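Local coordinates for protein bicaudal C homolog 1 (Homo sapiens, PDB 6GY4) that probably binds RNA through KH domains, the first of which is a type I KH domain, at residues Gln34-Glu39 with Glu76-Val81. Sequence-based numbering, arbitrary orientation.
Sequences QKIMEE and EMIMSV
Ile-36 of segment 34-39 meets Met-77 and Ile-78 of segment 76-81. Its CB points toward the other helix. CG1 is anti to the carbonyl carbon (chi1 -58°), and CD1 is anti to CA (chi2 174°). This carries CD1 out between the two helices. CD1 of Ile-36 comes closest to Ile-78, 3.8 Å from CG1 of that residue. CD1 of Ile-36 also lies 4.2 Å from CB of Met-77. One methyl therefore touches two successive residues near the root of their side chains. The second branch of Ile-36, its CG2, sits 4.2 Å from SD of Met-77. The Met-77 chain is extended and passes Ile-36 in the opposite direction. All these touches are apolar. Ile-36 and Ile-78 are buried, whereas Met-77 is partly exposed. The backbones stay apart, with CA of Ile-36 7.9 Å from CA of Met-77. The carbonyl O of Ile-36 is bonded to OG1 of Thr-40, within its own helix.

The chain follows the type I KH order, beta-alpha-alpha-beta-beta-alpha. Its three helices pack on an antiparallel sheet of strand order 1-3-2. This contact joins the second helix to the C-terminal one on the helical face of that sheet.

Met-37, the next residue, packs on Ile-44 of strand 43-45. Ile-78 rests on Ile-44 too, so both helices share this strand residue. Glu-39 starts toward helix 68-81 from its CB, but its carboxylate leads away.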
loop_
_atom_site.group_PDB
_atom_site.type_symbol
_atom_site.label_atom_id
_atom_site.label_comp_id
_atom_site.label_asym_id
_atom_site.label_seq_id
_atom_site.Cartn_x
_atom_site.Cartn_y
_atom_site.Cartn_z
ATOM N N GLN A 34 -6.934 0.324 -3.962
ATOM C CA GLN A 34 -7.827 -0.756 -4.368
ATOM C C GLN A 34 -7.403 -1.349 -5.704
ATOM O O GLN A 34 -7.695 -2.517 -5.984
ATOM C CB GLN A 34 -9.272 -0.255 -4.440
ATOM C CG GLN A 34 -9.714 0.563 -3.236
ATOM C CD GLN A 34 -11.195 0.893 -3.265
ATOM O OE1 GLN A 34 -12.041 -0.001 -3.274
ATOM N NE2 GLN A 34 -11.517 2.184 -3.288
ATOM N N LYS A 35 -6.716 -0.569 -6.541
ATOM C CA LYS A 35 -6.170 -1.132 -7.768
ATOM C C LYS A 35 -5.059 -2.124 -7.457
ATOM O O LYS A 35 -4.995 -3.202 -8.056
ATOM C CB LYS A 35 -5.664 -0.019 -8.684
ATOM N N ILE A 36 -4.178 -1.778 -6.516
ATOM C CA ILE A 36 -3.129 -2.703 -6.099
ATOM C C ILE A 36 -3.732 -3.908 -5.393
ATOM O O ILE A 36 -3.305 -5.049 -5.612
ATOM C CB ILE A 36 -2.107 -1.978 -5.207
ATOM C CG1 ILE A 36 -1.498 -0.791 -5.952
ATOM C CG2 ILE A 36 -1.016 -2.938 -4.743
ATOM C CD1 ILE A 36 -0.592 0.058 -5.106
ATOM N N MET A 37 -4.734 -3.679 -4.542
ATOM C CA MET A 37 -5.368 -4.780 -3.823
ATOM C C MET A 37 -6.045 -5.747 -4.784
ATOM O O MET A 37 -5.934 -6.968 -4.634
ATOM C CB MET A 37 -6.376 -4.235 -2.812
ATOM C CG MET A 37 -5.755 -3.622 -1.572
ATOM S SD MET A 37 -7.001 -2.869 -0.511
ATOM C CE MET A 37 -8.111 -4.254 -0.270
ATOM N N GLU A 38 -6.762 -5.217 -5.776
ATOM C CA GLU A 38 -7.394 -6.082 -6.765
ATOM C C GLU A 38 -6.351 -6.751 -7.651
ATOM O O GLU A 38 -6.494 -7.925 -8.012
ATOM C CB GLU A 38 -8.386 -5.282 -7.608
ATOM N N GLU A 39 -5.288 -6.022 -8.002
ATOM C CA GLU A 39 -4.278 -6.575 -8.897
ATOM C C GLU A 39 -3.437 -7.637 -8.202
ATOM O O GLU A 39 -3.075 -8.647 -8.815
ATOM C CB GLU A 39 -3.380 -5.461 -9.430
ATOM C CG GLU A 39 -2.931 -5.682 -10.855
ATOM C CD GLU A 39 -4.081 -5.573 -11.830
ATOM O OE1 GLU A 39 -4.774 -4.535 -11.813
ATOM O OE2 GLU A 39 -4.303 -6.529 -12.603
ATOM N N GLU A 76 6.397 -3.242 -3.444
ATOM C CA GLU A 76 7.270 -2.551 -4.388
ATOM C C GLU A 76 6.537 -1.407 -5.080
ATOM O O GLU A 76 7.141 -0.374 -5.392
ATOM C CB GLU A 76 7.833 -3.536 -5.418
ATOM C CG GLU A 76 6.856 -3.953 -6.511
ATOM C CD GLU A 76 7.533 -4.657 -7.669
ATOM O OE1 GLU A 76 8.771 -4.808 -7.632
ATOM O OE2 GLU A 76 6.827 -5.058 -8.620
ATOM N N MET A 77 5.230 -1.569 -5.312
ATOM C CA MET A 77 4.455 -0.526 -5.977
ATOM C C MET A 77 4.162 0.627 -5.026
ATOM O O MET A 77 4.347 1.798 -5.377
ATOM C CB MET A 77 3.149 -1.110 -6.525
ATOM C CG MET A 77 3.314 -2.233 -7.548
ATOM S SD MET A 77 1.734 -3.016 -7.951
ATOM C CE MET A 77 2.272 -4.461 -8.869
ATOM N N ILE A 78 3.698 0.309 -3.815
ATOM C CA ILE A 78 3.376 1.340 -2.833
ATOM C C ILE A 78 4.614 2.155 -2.484
ATOM O O ILE A 78 4.563 3.390 -2.414
ATOM C CB ILE A 78 2.748 0.696 -1.582
ATOM C CG1 ILE A 78 1.425 0.016 -1.944
ATOM C CG2 ILE A 78 2.546 1.731 -0.483
ATOM C CD1 ILE A 78 0.917 -0.947 -0.896
ATOM N N MET A 79 5.749 1.482 -2.279
ATOM C CA MET A 79 6.957 2.186 -1.862
ATOM C C MET A 79 7.506 3.091 -2.956
ATOM O O MET A 79 8.149 4.099 -2.649
ATOM C CB MET A 79 8.021 1.188 -1.414
ATOM C CG MET A 79 7.751 0.587 -0.049
ATOM S SD MET A 79 7.582 1.863 1.214
ATOM C CE MET A 79 9.227 2.570 1.200
ATOM N N SER A 80 7.279 2.756 -4.229
ATOM C CA SER A 80 7.755 3.629 -5.297
ATOM C C SER A 80 7.055 4.981 -5.245
ATOM O O SER A 80 7.667 6.017 -5.527
ATOM C CB SER A 80 7.550 2.960 -6.657
ATOM O OG SER A 80 6.188 2.631 -6.866
ATOM N N VAL A 81 5.777 4.987 -4.870
ATOM C CA VAL A 81 5.030 6.233 -4.734
ATOM C C VAL A 81 5.294 6.879 -3.381
ATOM O O VAL A 81 5.630 8.066 -3.302
ATOM C CB VAL A 81 3.529 5.973 -4.949
ATOM C CG1 VAL A 81 2.719 7.206 -4.583
ATOM C CG2 VAL A 81 3.261 5.563 -6.393
#